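Local coordinates for protein CysE, serine acetyltransferase (Brucella abortus, PDB 4HZD) that probably transfers the acetyl group of acetyl-coenzyme A to L-serine, giving the O-acetylserine used in cysteine biosynthesis, at residues 163-168 with 183-188; 209-214 with 227-232; 93-98 with 110-115. All blocks are in the same frame, centred on the assembly; numbering follows the deposited sequence.

Contact 1: 163-168 with 183-188; sequences GLFLDH and NVSILH. With COA (coenzyme A), chain C.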
# COMPACT_ATOMS: atom_id res chain seq x y z
N GLY A 163 -11.52 -16.94 28.37
CA GLY A 163 -12.90 -17.21 27.98
C GLY A 163 -13.73 -15.93 27.92
O GLY A 163 -14.90 -15.89 28.32
N LEU A 164 -13.11 -14.86 27.45
CA LEU A 164 -13.84 -13.60 27.26
C LEU A 164 -14.50 -13.57 25.89
O LEU A 164 -13.86 -13.84 24.88
CB LEU A 164 -12.89 -12.43 27.43
CG LEU A 164 -13.44 -11.00 27.26
CD1 LEU A 164 -14.55 -10.70 28.27
CD2 LEU A 164 -12.26 -10.03 27.43
N PHE A 165 -15.79 -13.26 25.88
CA PHE A 165 -16.54 -13.05 24.66
C PHE A 165 -16.93 -11.57 24.49
O PHE A 165 -17.70 -11.02 25.31
CB PHE A 165 -17.74 -13.99 24.67
CG PHE A 165 -18.65 -13.85 23.48
CD1 PHE A 165 -18.14 -13.66 22.20
CD2 PHE A 165 -20.02 -13.99 23.64
CE1 PHE A 165 -19.00 -13.56 21.11
CE2 PHE A 165 -20.90 -13.87 22.56
CZ PHE A 165 -20.38 -13.67 21.29
N LEU A 166 -16.37 -10.94 23.45
CA LEU A 166 -16.60 -9.53 23.13
C LEU A 166 -17.47 -9.48 21.88
O LEU A 166 -16.97 -9.53 20.73
CB LEU A 166 -15.25 -8.85 22.85
CG LEU A 166 -14.88 -7.61 23.64
CD1 LEU A 166 -14.98 -7.85 25.15
CD2 LEU A 166 -13.47 -7.12 23.25
N ASP A 167 -18.77 -9.44 22.10
CA ASP A 167 -19.70 -9.74 21.02
C ASP A 167 -19.99 -8.44 20.31
O ASP A 167 -20.43 -7.48 20.94
CB ASP A 167 -20.99 -10.35 21.63
CG ASP A 167 -22.03 -10.78 20.55
OD1 ASP A 167 -21.69 -10.90 19.35
OD2 ASP A 167 -23.21 -11.01 20.92
N HIS A 168 -19.72 -8.38 19.00
CA HIS A 168 -19.96 -7.14 18.16
C HIS A 168 -18.91 -6.08 18.41
O HIS A 168 -18.35 -5.57 17.46
CB HIS A 168 -21.38 -6.57 18.31
CG HIS A 168 -22.47 -7.56 17.98
ND1 HIS A 168 -22.56 -8.17 16.78
CD2 HIS A 168 -23.54 -8.05 18.75
CE1 HIS A 168 -23.61 -9.03 16.76
NE2 HIS A 168 -24.22 -8.96 17.97
N ASN A 183 -14.56 -16.08 31.92
CA ASN A 183 -15.89 -16.39 31.42
C ASN A 183 -16.91 -15.22 31.44
O ASN A 183 -18.07 -15.39 31.81
CB ASN A 183 -16.45 -17.63 32.13
CG ASN A 183 -15.45 -18.77 32.14
OD1 ASN A 183 -15.16 -19.32 33.19
ND2 ASN A 183 -14.85 -19.07 30.98
N VAL A 184 -16.45 -14.05 31.04
CA VAL A 184 -17.35 -12.90 30.90
C VAL A 184 -17.78 -12.72 29.43
O VAL A 184 -17.00 -13.02 28.52
CB VAL A 184 -16.67 -11.65 31.47
CG1 VAL A 184 -17.50 -10.39 31.27
CG2 VAL A 184 -16.44 -11.87 32.96
N SER A 185 -19.01 -12.28 29.22
CA SER A 185 -19.46 -11.84 27.90
C SER A 185 -19.79 -10.37 27.93
O SER A 185 -20.54 -9.90 28.82
CB SER A 185 -20.67 -12.64 27.41
OG SER A 185 -20.33 -14.01 27.31
N ILE A 186 -19.23 -9.61 26.98
CA ILE A 186 -19.43 -8.16 26.91
C ILE A 186 -19.91 -7.76 25.51
O ILE A 186 -19.32 -8.16 24.49
CB ILE A 186 -18.15 -7.37 27.29
CG1 ILE A 186 -17.55 -7.82 28.64
CG2 ILE A 186 -18.41 -5.85 27.29
CD1 ILE A 186 -16.30 -7.07 29.04
N LEU A 187 -20.97 -6.97 25.43
CA LEU A 187 -21.46 -6.54 24.13
C LEU A 187 -20.88 -5.19 23.67
O LEU A 187 -20.06 -4.62 24.35
CB LEU A 187 -23.00 -6.63 24.08
CG LEU A 187 -23.20 -8.07 23.52
CD1 LEU A 187 -23.50 -9.12 24.58
CD2 LEU A 187 -24.15 -8.12 22.33
N HIS A 188 -21.26 -4.72 22.48
CA HIS A 188 -20.85 -3.39 21.97
C HIS A 188 -21.50 -2.27 22.78
O HIS A 188 -22.54 -2.48 23.44
CB HIS A 188 -21.31 -3.21 20.53
CG HIS A 188 -22.79 -3.45 20.35
ND1 HIS A 188 -23.35 -4.67 20.49
CD2 HIS A 188 -23.84 -2.56 20.06
CE1 HIS A 188 -24.67 -4.59 20.27
NE2 HIS A 188 -24.98 -3.29 20.02
N1A COA C . -33.89 -1.84 30.37
C2A COA C . -34.86 -1.51 31.25
N3A COA C . -35.66 -2.43 31.85
C4A COA C . -35.53 -3.75 31.56
C5A COA C . -34.51 -4.19 30.59
C6A COA C . -33.66 -3.12 29.99
N6A COA C . -32.69 -3.41 29.09
N7A COA C . -34.62 -5.54 30.51
C8A COA C . -35.62 -5.93 31.35
N9A COA C . -36.16 -4.86 31.97
C1B COA C . -37.27 -4.83 32.96
C2B COA C . -38.61 -5.16 32.32
O2B COA C . -39.19 -4.01 31.71
C3B COA C . -39.41 -5.66 33.51
O3B COA C . -40.05 -4.56 34.18
P3B COA C . -41.59 -4.62 34.70
O7A COA C . -41.62 -5.93 35.47
O8A COA C . -42.43 -4.60 33.44
O9A COA C . -41.76 -3.37 35.54
C4B COA C . -38.36 -6.32 34.41
O4B COA C . -37.09 -5.77 34.02
C5B COA C . -38.31 -7.84 34.25
O5B COA C . -37.95 -8.17 32.90
P1A COA C . -37.44 -9.64 32.47
O1A COA C . -37.31 -9.63 30.96
O2A COA C . -38.33 -10.66 33.15
O3A COA C . -35.97 -9.70 33.15
P2A COA C . -34.73 -10.59 32.59
O4A COA C . -35.30 -11.85 31.98
O5A COA C . -33.69 -10.71 33.68
O6A COA C . -34.12 -9.67 31.41
CBP COA C . -32.00 -9.03 30.30
CCP COA C . -33.06 -10.11 30.55
CDP COA C . -32.29 -7.80 31.15
CEP COA C . -30.65 -9.62 30.71
CAP COA C . -32.02 -8.66 28.79
OAP COA C . -33.33 -8.24 28.35
C9P COA C . -31.01 -7.61 28.36
O9P COA C . -31.35 -6.45 28.15
N8P COA C . -29.75 -8.04 28.23
C7P COA C . -28.84 -7.58 27.21
C6P COA C . -28.94 -8.37 25.91
C5P COA C . -28.26 -7.61 24.80
O5P COA C . -27.61 -6.60 25.05
N4P COA C . -28.44 -8.11 23.56
C3P COA C . -28.07 -7.47 22.31
C2P COA C . -28.01 -8.49 21.17
S1P COA C . -27.09 -7.78 19.79
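F165 pairs with S185 and L166 with I186 in parallel register, on neighbouring coils of the left-handed beta-helix. The two segments run 12° apart. Three backbone hydrogen bonds join them. F165 N gives to V184 O at 2.9 Å, I186 N to F165 O at 2.7 Å, and D167 N to I186 O at 2.8 Å. All three are nearly straight at the acceptor.

L164, L166 and I186 gather on one face. I121 of helix 116-132 touches L164 and L166, and L172 touches L166 and I186. L166 CD1 lies 3.9 Å from I186 CB, the two side chains running the same way. F165 and S185 take the other face, toward helix 87-101. S185 OG meets the F165 ring at its edge and is hydrogen-bonded to R101.

H168 and L187 belong to the coenzyme A pocket. With CG anti to the backbone N (chi1 -177°), D167 lies alongside L187, its OD2 touching L187 CD2. Its OD1 sits 3.4 Å above the centre of the H168 ring, whose edge L187 CD2 meets. H168 CB lies 3.5 Å from H188 ND1, the ring planes at 83°. H188 ND1 is buried without a partner in the model; H188 NE2 bonds to T191 of the second subunit, and H168 ND1 to D153 of that subunit. H168 NE2 faces the coenzyme, 3.6 Å from its thiol sulfur S1P.

Contact 2: 209-214 with 227-232; sequences GVLIGA and CSKIAA. With COA (coenzyme A), chain C.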
# COMPACT_ATOMS: atom_id res chain seq x y z
N GLY A 209 -18.28 -15.11 34.96
CA GLY A 209 -19.61 -15.50 34.50
C GLY A 209 -20.59 -14.39 34.18
O GLY A 209 -21.72 -14.67 33.79
N VAL A 210 -20.16 -13.15 34.33
CA VAL A 210 -21.02 -11.97 34.06
C VAL A 210 -21.33 -11.79 32.55
O VAL A 210 -20.48 -12.03 31.68
CB VAL A 210 -20.39 -10.68 34.68
CG1 VAL A 210 -21.08 -9.40 34.21
CG2 VAL A 210 -20.45 -10.76 36.21
N LEU A 211 -22.57 -11.40 32.27
CA LEU A 211 -22.97 -10.87 30.99
C LEU A 211 -23.30 -9.37 31.07
O LEU A 211 -24.11 -8.92 31.91
CB LEU A 211 -24.14 -11.68 30.42
CG LEU A 211 -25.00 -11.12 29.28
CD1 LEU A 211 -24.19 -11.03 27.99
CD2 LEU A 211 -26.24 -12.00 29.09
N ILE A 212 -22.67 -8.58 30.19
CA ILE A 212 -22.93 -7.17 30.11
C ILE A 212 -23.56 -6.81 28.77
O ILE A 212 -22.92 -6.96 27.69
CB ILE A 212 -21.66 -6.34 30.37
CG1 ILE A 212 -20.89 -6.90 31.59
CG2 ILE A 212 -21.99 -4.83 30.46
CD1 ILE A 212 -19.60 -6.15 31.94
N GLY A 213 -24.81 -6.35 28.85
CA GLY A 213 -25.63 -6.06 27.67
C GLY A 213 -25.21 -4.81 26.90
O GLY A 213 -24.43 -3.99 27.42
N ALA A 214 -25.75 -4.65 25.69
CA ALA A 214 -25.32 -3.59 24.76
C ALA A 214 -25.53 -2.20 25.31
O ALA A 214 -26.61 -1.88 25.85
CB ALA A 214 -26.04 -3.70 23.41
N CYS A 227 -21.74 -14.09 38.13
CA CYS A 227 -22.93 -14.61 37.43
C CYS A 227 -24.04 -13.60 37.17
O CYS A 227 -25.07 -13.95 36.62
CB CYS A 227 -23.51 -15.82 38.14
SG CYS A 227 -22.27 -17.10 38.35
N SER A 228 -23.83 -12.36 37.56
CA SER A 228 -24.83 -11.32 37.34
C SER A 228 -24.90 -10.88 35.91
O SER A 228 -23.93 -11.08 35.14
CB SER A 228 -24.60 -10.15 38.29
OG SER A 228 -24.74 -10.64 39.62
N LYS A 229 -26.04 -10.28 35.55
CA LYS A 229 -26.31 -9.80 34.21
C LYS A 229 -26.72 -8.32 34.19
O LYS A 229 -27.54 -7.87 34.99
CB LYS A 229 -27.38 -10.65 33.52
CG LYS A 229 -27.02 -12.11 33.33
CD LYS A 229 -28.26 -12.91 32.95
CE LYS A 229 -27.94 -14.37 32.59
NZ LYS A 229 -26.77 -14.88 33.36
N ILE A 230 -26.12 -7.57 33.27
CA ILE A 230 -26.42 -6.15 33.10
C ILE A 230 -27.22 -5.97 31.83
O ILE A 230 -26.73 -6.20 30.71
CB ILE A 230 -25.13 -5.25 33.13
CG1 ILE A 230 -24.16 -5.65 34.25
CG2 ILE A 230 -25.47 -3.75 33.14
CD1 ILE A 230 -24.53 -5.25 35.66
N ALA A 231 -28.49 -5.60 31.98
CA ALA A 231 -29.38 -5.44 30.82
C ALA A 231 -28.88 -4.37 29.86
O ALA A 231 -28.12 -3.48 30.26
CB ALA A 231 -30.80 -5.12 31.27
N ALA A 232 -29.32 -4.42 28.60
CA ALA A 232 -28.87 -3.45 27.60
C ALA A 232 -29.21 -2.06 28.11
O ALA A 232 -30.27 -1.86 28.73
CB ALA A 232 -29.57 -3.69 26.26
N1A COA C . -33.89 -1.84 30.37
C2A COA C . -34.86 -1.51 31.25
N3A COA C . -35.66 -2.43 31.85
C4A COA C . -35.53 -3.75 31.56
C5A COA C . -34.51 -4.19 30.59
C6A COA C . -33.66 -3.12 29.99
N6A COA C . -32.69 -3.41 29.09
N7A COA C . -34.62 -5.54 30.51
C8A COA C . -35.62 -5.93 31.35
N9A COA C . -36.16 -4.86 31.97
C1B COA C . -37.27 -4.83 32.96
C2B COA C . -38.61 -5.16 32.32
O2B COA C . -39.19 -4.01 31.71
C3B COA C . -39.41 -5.66 33.51
O3B COA C . -40.05 -4.56 34.18
P3B COA C . -41.59 -4.62 34.70
O7A COA C . -41.62 -5.93 35.47
O8A COA C . -42.43 -4.60 33.44
O9A COA C . -41.76 -3.37 35.54
C4B COA C . -38.36 -6.32 34.41
O4B COA C . -37.09 -5.77 34.02
C5B COA C . -38.31 -7.84 34.25
O5B COA C . -37.95 -8.17 32.90
P1A COA C . -37.44 -9.64 32.47
O1A COA C . -37.31 -9.63 30.96
O2A COA C . -38.33 -10.66 33.15
O3A COA C . -35.97 -9.70 33.15
P2A COA C . -34.73 -10.59 32.59
O4A COA C . -35.30 -11.85 31.98
O5A COA C . -33.69 -10.71 33.68
O6A COA C . -34.12 -9.67 31.41
CBP COA C . -32.00 -9.03 30.30
CCP COA C . -33.06 -10.11 30.55
CDP COA C . -32.29 -7.80 31.15
CEP COA C . -30.65 -9.62 30.71
CAP COA C . -32.02 -8.66 28.79
OAP COA C . -33.33 -8.24 28.35
C9P COA C . -31.01 -7.61 28.36
O9P COA C . -31.35 -6.45 28.15
N8P COA C . -29.75 -8.04 28.23
C7P COA C . -28.84 -7.58 27.21
C6P COA C . -28.94 -8.37 25.91
C5P COA C . -28.26 -7.61 24.80
O5P COA C . -27.61 -6.60 25.05
N4P COA C . -28.44 -8.11 23.56
C3P COA C . -28.07 -7.47 22.31
C2P COA C . -28.01 -8.49 21.17
S1P COA C . -27.09 -7.78 19.79
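L211 and I212 pair in parallel with K229 and I230 on two coils of the left-handed beta-helix, within the hexapeptide-repeat range. The segments are almost exactly parallel, 2° apart. The tight part is the backbone ladder and the inner face. I230 N gives to L211 O at 2.8 Å, and G213 N to I230 O at 2.7 Å. L211 N to S228 O is longer, at 3.2 Å. I212 CG2, placed anti to the backbone N and beside the carbonyl carbon, meets I230 CB at 4.1 Å, the two isoleucines side by side. I218 touches both.

The L211 and K229 face is looser and partly exposed. Its side chains meet just through L211 CB and K229 CG. At the start of the segments, C227 is turned away from the neighbouring coil and forms a disulfide with C259.

At the other end the coils turn polar backbone atoms to coenzyme A. A214 N donates to O5P, and A232 N to O9P, both nearly straight. G213 and A231 line the same pocket, and A232 also belongs to the magnesium site. The adenine amino nitrogen N6A donates to A232 O at 2.9 Å, in a bent bond.

Contact 3: 93-98 with 110-115; sequences VDIQAV and DPVLYL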
# COMPACT_ATOMS: atom_id res chain seq x y z
N VAL A 93 -9.51 -21.00 24.70
CA VAL A 93 -10.71 -20.79 25.54
C VAL A 93 -11.53 -19.58 25.03
O VAL A 93 -12.76 -19.61 25.02
CB VAL A 93 -10.41 -20.72 27.05
CG1 VAL A 93 -9.79 -22.02 27.52
CG2 VAL A 93 -9.48 -19.59 27.40
N ASP A 94 -10.84 -18.53 24.55
CA ASP A 94 -11.53 -17.37 23.97
C ASP A 94 -12.30 -17.74 22.71
O ASP A 94 -13.42 -17.26 22.48
CB ASP A 94 -10.55 -16.21 23.69
CG ASP A 94 -10.06 -15.51 24.94
OD1 ASP A 94 -10.60 -15.71 26.06
OD2 ASP A 94 -9.11 -14.73 24.81
N ILE A 95 -11.69 -18.60 21.88
CA ILE A 95 -12.35 -19.13 20.68
C ILE A 95 -13.55 -20.01 21.06
O ILE A 95 -14.65 -19.86 20.49
CB ILE A 95 -11.35 -19.93 19.81
CG1 ILE A 95 -10.33 -19.01 19.11
CG2 ILE A 95 -12.08 -20.78 18.76
CD1 ILE A 95 -9.26 -19.80 18.36
N GLN A 96 -13.33 -20.90 22.02
CA GLN A 96 -14.40 -21.74 22.57
C GLN A 96 -15.56 -20.93 23.17
O GLN A 96 -16.71 -21.32 23.00
CB GLN A 96 -13.84 -22.81 23.55
CG GLN A 96 -14.87 -23.84 23.99
CD GLN A 96 -15.16 -24.91 22.94
OE1 GLN A 96 -14.29 -25.30 22.15
NE2 GLN A 96 -16.39 -25.38 22.92
N ALA A 97 -15.28 -19.77 23.79
CA ALA A 97 -16.33 -18.86 24.26
C ALA A 97 -17.27 -18.41 23.15
O ALA A 97 -18.50 -18.40 23.32
CB ALA A 97 -15.74 -17.65 24.97
N VAL A 98 -16.69 -17.99 22.02
CA VAL A 98 -17.52 -17.55 20.90
C VAL A 98 -18.36 -18.72 20.41
O VAL A 98 -19.55 -18.58 20.17
CB VAL A 98 -16.70 -17.01 19.69
CG1 VAL A 98 -17.64 -16.61 18.55
CG2 VAL A 98 -15.87 -15.80 20.11
N ASP A 110 -14.60 -18.81 12.59
CA ASP A 110 -15.28 -17.51 12.51
C ASP A 110 -14.61 -16.43 13.38
O ASP A 110 -14.31 -15.37 12.87
CB ASP A 110 -16.82 -17.62 12.75
CG ASP A 110 -17.53 -18.49 11.70
OD1 ASP A 110 -17.07 -18.56 10.55
OD2 ASP A 110 -18.52 -19.15 12.04
N PRO A 111 -14.38 -16.69 14.69
CA PRO A 111 -13.62 -15.64 15.43
C PRO A 111 -12.18 -15.38 14.91
O PRO A 111 -11.72 -14.22 14.87
CB PRO A 111 -13.56 -16.18 16.87
CG PRO A 111 -13.94 -17.66 16.77
CD PRO A 111 -14.88 -17.74 15.60
N VAL A 112 -11.48 -16.46 14.56
CA VAL A 112 -10.10 -16.33 14.11
C VAL A 112 -10.02 -15.40 12.90
O VAL A 112 -9.18 -14.47 12.87
CB VAL A 112 -9.51 -17.71 13.77
CG1 VAL A 112 -8.13 -17.55 13.14
CG2 VAL A 112 -9.44 -18.54 15.05
N LEU A 113 -10.94 -15.55 11.95
CA LEU A 113 -10.80 -14.71 10.74
C LEU A 113 -11.54 -13.39 10.79
O LEU A 113 -11.09 -12.43 10.19
CB LEU A 113 -11.28 -15.46 9.51
CG LEU A 113 -10.49 -16.71 9.16
CD1 LEU A 113 -11.27 -17.36 8.01
CD2 LEU A 113 -9.06 -16.36 8.75
N TYR A 114 -12.70 -13.37 11.47
CA TYR A 114 -13.72 -12.33 11.21
C TYR A 114 -14.06 -11.39 12.38
O TYR A 114 -14.27 -10.18 12.19
CB TYR A 114 -14.99 -12.92 10.57
CG TYR A 114 -14.72 -13.74 9.33
CD1 TYR A 114 -14.03 -13.19 8.24
CD2 TYR A 114 -15.09 -15.11 9.26
CE1 TYR A 114 -13.72 -13.96 7.12
CE2 TYR A 114 -14.80 -15.87 8.13
CZ TYR A 114 -14.14 -15.29 7.05
OH TYR A 114 -13.82 -16.04 5.94
N LEU A 115 -14.07 -11.93 13.59
CA LEU A 115 -14.72 -11.20 14.66
C LEU A 115 -13.77 -10.26 15.40
O LEU A 115 -12.84 -10.69 16.10
CB LEU A 115 -15.53 -12.11 15.58
CG LEU A 115 -16.39 -13.10 14.77
CD1 LEU A 115 -16.91 -14.22 15.68
CD2 LEU A 115 -17.50 -12.41 13.98
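This contact lies in the helical N-terminal domain of serine acetyltransferase. It joins helix 87-101 to the short helix 109-113 that follows it in the chain. The touching groups are all apolar. P111 sits between I95 and V98, which are three residues apart and so point to the same side of their helix. The backbones come closest here, with I95 CA and P111 CA 6.4 Å apart.

The proline ring meets both residues. I95 comes to it with CG2, 4.1 Å from P111 CG, and the two side chains cross at about a right angle. V98 slides past the ring in the opposite direction, its CG2 lying 4.0 Å from P111 CB. The other methyl of V98, CG1, is anti to the backbone N (chi1 178°) and reaches L115 CD1, at 3.8 Å, while also lying by P111 CD. I95 also has a second partner. Its chain is extended (chi2 174°), which carries CD1 to V112 CG2 at 3.5 Å.

Other helices close the core. F118 of helix 116-132 packs on both I95 and P111. I19 of helix 18-33 touches I95, while I23 of that helix and I45 of helix 38-46 touch V112. L115 is the N-cap residue of the next helix, so its contact with V98 also ties the start of that helix to helix 87-101.

Polar groups of the two segments find partners elsewhere: D94 forms a salt bridge with R125, D110 one with R107, and Y114 OH bonds to D137 of the second subunit. Between the two segments, then, the contact is held by burial and van der Waals packing of methyl groups and a proline ring, without any directional bond.

In the fold
All three contacts are largely buried, but contacts 1 and 2 belong to the beta-helix and contact 3 to the helical domain. Contacts 1 and 2 share one sheet, in which strands 185-186 and 211-212 are neighbours; S185 joins them, its N bonding to V210 O and its O accepting from I212 N. Both reach coenzyme A, contact 1 by side chains at the thiol and contact 2 mainly by backbone groups along the pantetheine and at the adenine. Contact 3 meets contact 1 at the domain junction: D94 holds L164 N, and V98 packs on F165. It does not touch contact 2, whose centre is about 20 Å from its own.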